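Local coordinates for type-2 ice-structuring protein (Brachyopsis rostratus, PDB 2ZIB) that binds to ice crystals and inhibits their growth, protecting fish blood from freezing at subzero sea-water temperatures, at residues A[57-67]-A[118-127]. Numbering follows the deposited sequence.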
# COMPACT_ATOMS: atom_id res chain seq x y z
N ILE A 57 7.65 -2.20 -5.50
CA ILE A 57 6.21 -2.46 -5.56
C ILE A 57 5.67 -2.12 -6.94
O ILE A 57 4.88 -2.89 -7.50
CB ILE A 57 5.46 -1.70 -4.42
CG1 ILE A 57 5.86 -2.25 -3.03
CG2 ILE A 57 3.97 -1.76 -4.63
CD1 ILE A 57 5.51 -1.33 -1.83
N LYS A 58 6.13 -1.00 -7.52
CA LYS A 58 5.75 -0.64 -8.88
C LYS A 58 5.97 -1.81 -9.80
O LYS A 58 5.14 -2.11 -10.64
CB LYS A 58 6.59 0.55 -9.32
CG LYS A 58 6.55 0.83 -10.83
CD LYS A 58 7.62 1.84 -11.24
CE LYS A 58 7.76 1.94 -12.74
NZ LYS A 58 9.13 2.43 -13.09
N ASP A 59 7.11 -2.49 -9.64
CA ASP A 59 7.44 -3.58 -10.55
C ASP A 59 6.63 -4.83 -10.34
O ASP A 59 6.54 -5.66 -11.24
CB ASP A 59 8.93 -3.89 -10.46
CG ASP A 59 9.80 -2.75 -10.98
OD1 ASP A 59 9.30 -1.79 -11.65
OD2 ASP A 59 11.02 -2.72 -10.72
N ILE A 60 5.97 -4.97 -9.19
CA ILE A 60 5.13 -6.14 -8.97
C ILE A 60 3.76 -6.01 -9.60
O ILE A 60 3.23 -6.97 -10.15
CB ILE A 60 5.01 -6.43 -7.43
CG1 ILE A 60 6.31 -7.05 -6.90
CG2 ILE A 60 3.73 -7.28 -7.11
CD1 ILE A 60 6.99 -7.95 -7.89
N VAL A 61 3.21 -4.80 -9.50
CA VAL A 61 1.76 -4.60 -9.64
C VAL A 61 1.38 -4.33 -11.10
O VAL A 61 2.22 -3.93 -11.90
CB VAL A 61 1.24 -3.46 -8.73
CG1 VAL A 61 1.50 -3.79 -7.26
CG2 VAL A 61 1.85 -2.11 -9.07
N ALA A 62 0.10 -4.50 -11.44
CA ALA A 62 -0.29 -4.42 -12.85
C ALA A 62 -1.13 -3.23 -13.23
O ALA A 62 -1.61 -3.17 -14.36
CB ALA A 62 -0.98 -5.71 -13.28
N GLY A 63 -1.36 -2.32 -12.32
CA GLY A 63 -2.21 -1.11 -12.54
C GLY A 63 -2.39 -0.33 -11.23
O GLY A 63 -1.53 -0.42 -10.32
N ILE A 64 -3.48 0.41 -11.11
CA ILE A 64 -3.81 1.08 -9.82
C ILE A 64 -3.88 0.03 -8.72
O ILE A 64 -4.48 -1.05 -8.88
CB ILE A 64 -5.20 1.74 -9.91
CG1 ILE A 64 -5.15 2.93 -10.88
CG2 ILE A 64 -5.63 2.21 -8.51
CD1 ILE A 64 -6.52 3.46 -11.23
N VAL A 65 -3.28 0.34 -7.56
CA VAL A 65 -3.42 -0.56 -6.39
C VAL A 65 -3.63 0.27 -5.15
O VAL A 65 -2.98 1.30 -4.92
CB VAL A 65 -2.18 -1.49 -6.15
CG1 VAL A 65 -2.13 -2.60 -7.18
CG2 VAL A 65 -0.84 -0.72 -6.04
N TRP A 66 -4.54 -0.20 -4.31
CA TRP A 66 -4.62 0.31 -2.94
C TRP A 66 -3.35 -0.01 -2.14
O TRP A 66 -2.84 -1.12 -2.23
CB TRP A 66 -5.83 -0.27 -2.22
CG TRP A 66 -7.16 0.18 -2.68
CD1 TRP A 66 -8.24 -0.63 -3.01
CD2 TRP A 66 -7.64 1.54 -2.76
NE1 TRP A 66 -9.34 0.14 -3.26
CE2 TRP A 66 -9.04 1.47 -3.06
CE3 TRP A 66 -7.07 2.81 -2.49
CZ2 TRP A 66 -9.83 2.63 -3.19
CZ3 TRP A 66 -7.86 3.95 -2.63
CH2 TRP A 66 -9.24 3.85 -2.97
N ILE A 67 -2.87 0.98 -1.40
CA ILE A 67 -1.80 0.79 -0.40
C ILE A 67 -2.29 1.29 0.95
O ILE A 67 -3.44 1.75 1.06
CB ILE A 67 -0.46 1.40 -0.87
CG1 ILE A 67 -0.61 2.91 -1.19
CG2 ILE A 67 0.06 0.59 -2.09
CD1 ILE A 67 0.71 3.60 -1.48
N LEU A 118 -8.21 8.84 -3.08
CA LEU A 118 -9.45 8.54 -3.82
C LEU A 118 -10.53 8.13 -2.82
O LEU A 118 -10.22 7.79 -1.66
CB LEU A 118 -9.21 7.36 -4.78
CG LEU A 118 -8.66 7.70 -6.16
CD1 LEU A 118 -9.66 8.41 -7.02
CD2 LEU A 118 -7.32 8.48 -6.18
N PRO A 119 -11.80 8.06 -3.27
CA PRO A 119 -12.84 7.51 -2.39
C PRO A 119 -12.52 6.06 -2.00
O PRO A 119 -12.26 5.23 -2.87
CB PRO A 119 -14.10 7.59 -3.25
CG PRO A 119 -13.79 8.69 -4.25
CD PRO A 119 -12.33 8.50 -4.57
N CYS A 120 -12.60 5.78 -0.70
CA CYS A 120 -12.30 4.46 -0.20
C CYS A 120 -13.19 3.36 -0.84
O CYS A 120 -12.69 2.23 -0.97
CB CYS A 120 -12.47 4.47 1.33
SG CYS A 120 -11.32 5.62 2.15
N PRO A 121 -14.45 3.64 -1.25
CA PRO A 121 -15.24 2.59 -1.91
C PRO A 121 -14.80 2.25 -3.33
O PRO A 121 -15.32 1.29 -3.88
CB PRO A 121 -16.67 3.18 -1.93
CG PRO A 121 -16.69 4.17 -0.80
CD PRO A 121 -15.31 4.80 -0.85
N ALA A 122 -13.82 2.95 -3.92
CA ALA A 122 -13.40 2.55 -5.27
C ALA A 122 -12.84 1.11 -5.25
O ALA A 122 -12.19 0.69 -4.27
CB ALA A 122 -12.34 3.53 -5.84
N SER A 123 -13.06 0.39 -6.34
CA SER A 123 -12.72 -1.01 -6.41
C SER A 123 -11.42 -1.20 -7.16
O SER A 123 -11.38 -0.98 -8.37
CB SER A 123 -13.85 -1.72 -7.14
OG SER A 123 -13.59 -3.11 -7.06
N HIS A 124 -10.36 -1.60 -6.47
CA HIS A 124 -9.04 -1.74 -7.06
C HIS A 124 -8.32 -2.95 -6.52
O HIS A 124 -8.61 -3.41 -5.39
CB HIS A 124 -8.18 -0.48 -6.79
CG HIS A 124 -8.72 0.76 -7.42
ND1 HIS A 124 -8.80 0.94 -8.79
CD2 HIS A 124 -9.19 1.91 -6.86
CE1 HIS A 124 -9.28 2.15 -9.02
NE2 HIS A 124 -9.51 2.76 -7.88
N ALA A 125 -7.39 -3.47 -7.31
CA ALA A 125 -6.41 -4.43 -6.81
C ALA A 125 -5.61 -3.79 -5.66
O ALA A 125 -5.73 -2.57 -5.41
CB ALA A 125 -5.49 -4.87 -7.98
N SER A 126 -4.78 -4.60 -4.99
CA SER A 126 -4.08 -4.09 -3.82
C SER A 126 -2.81 -4.85 -3.60
O SER A 126 -2.56 -5.90 -4.21
CB SER A 126 -5.02 -4.17 -2.61
OG SER A 126 -5.48 -5.52 -2.39
N ILE A 127 -2.03 -4.37 -2.66
CA ILE A 127 -0.77 -5.02 -2.28
C ILE A 127 -0.65 -5.05 -0.78
O ILE A 127 -0.84 -4.02 -0.09
CB ILE A 127 0.46 -4.40 -2.97
CG1 ILE A 127 1.74 -5.19 -2.67
CG2 ILE A 127 0.55 -2.98 -2.71
CD1 ILE A 127 2.44 -5.72 -3.95
O HOH W 1 -6.93 -1.84 -9.65
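Trp66 N donates to Ala125 O at 2.9 Å, joining strands 65-67 and 124-127 in parallel. Ile127 N returns a weak bond to Trp66 O, and Val65 CA brings its hydrogen to the same Ala125 O, 3.2 Å away. One water extends the pairing: it donates to Ile64 O and accepts from Ala125 N.

The Trp66 side chain adds a polar link to the turn Pro119-Ala122. The stronger acceptor of NE1 is Met29 O, outside the two segments; the second is Ala122 O at 3.1 Å. That oxygen lies almost in the indole plane, but the bond is bent (136°) and the donor sits above the carbonyl plane. Farther round the rim, CH2 meets Pro119 O.

The ring contacts follow in order from Trp66 through His124 to Ile64. The His124 imidazole directs its edge at the face of the five-membered ring of Trp66, T-shaped, planes at 76°, while His124 CB makes a CH-pi contact over the same indole. On the imidazole face, Ile64 CG2 stands 3.5 Å from the ring centroid; this branch lies anti to its own backbone N, which directs it at the ring.

Apolar packing continues with Ile127. Its CG1, anti to the backbone N (chi1 -174°), carries CD1 to Ile60 CG2 (3.8 Å) and Val61 CG1, whereas CG2 meets Ile67 CG2 at 3.7 Å.

Strand 65-67 is also paired with strand 104-107, and Cys120 is disulfide-bonded to Cys104. Within this C-type lectin fold, the Trp66-Ser126 bridge, with one good and one weak bond, is consistent with a short parallel pairing, while the indole N-H, divided between two carbonyls, ties the 119-122 turn to the neighbouring backbone.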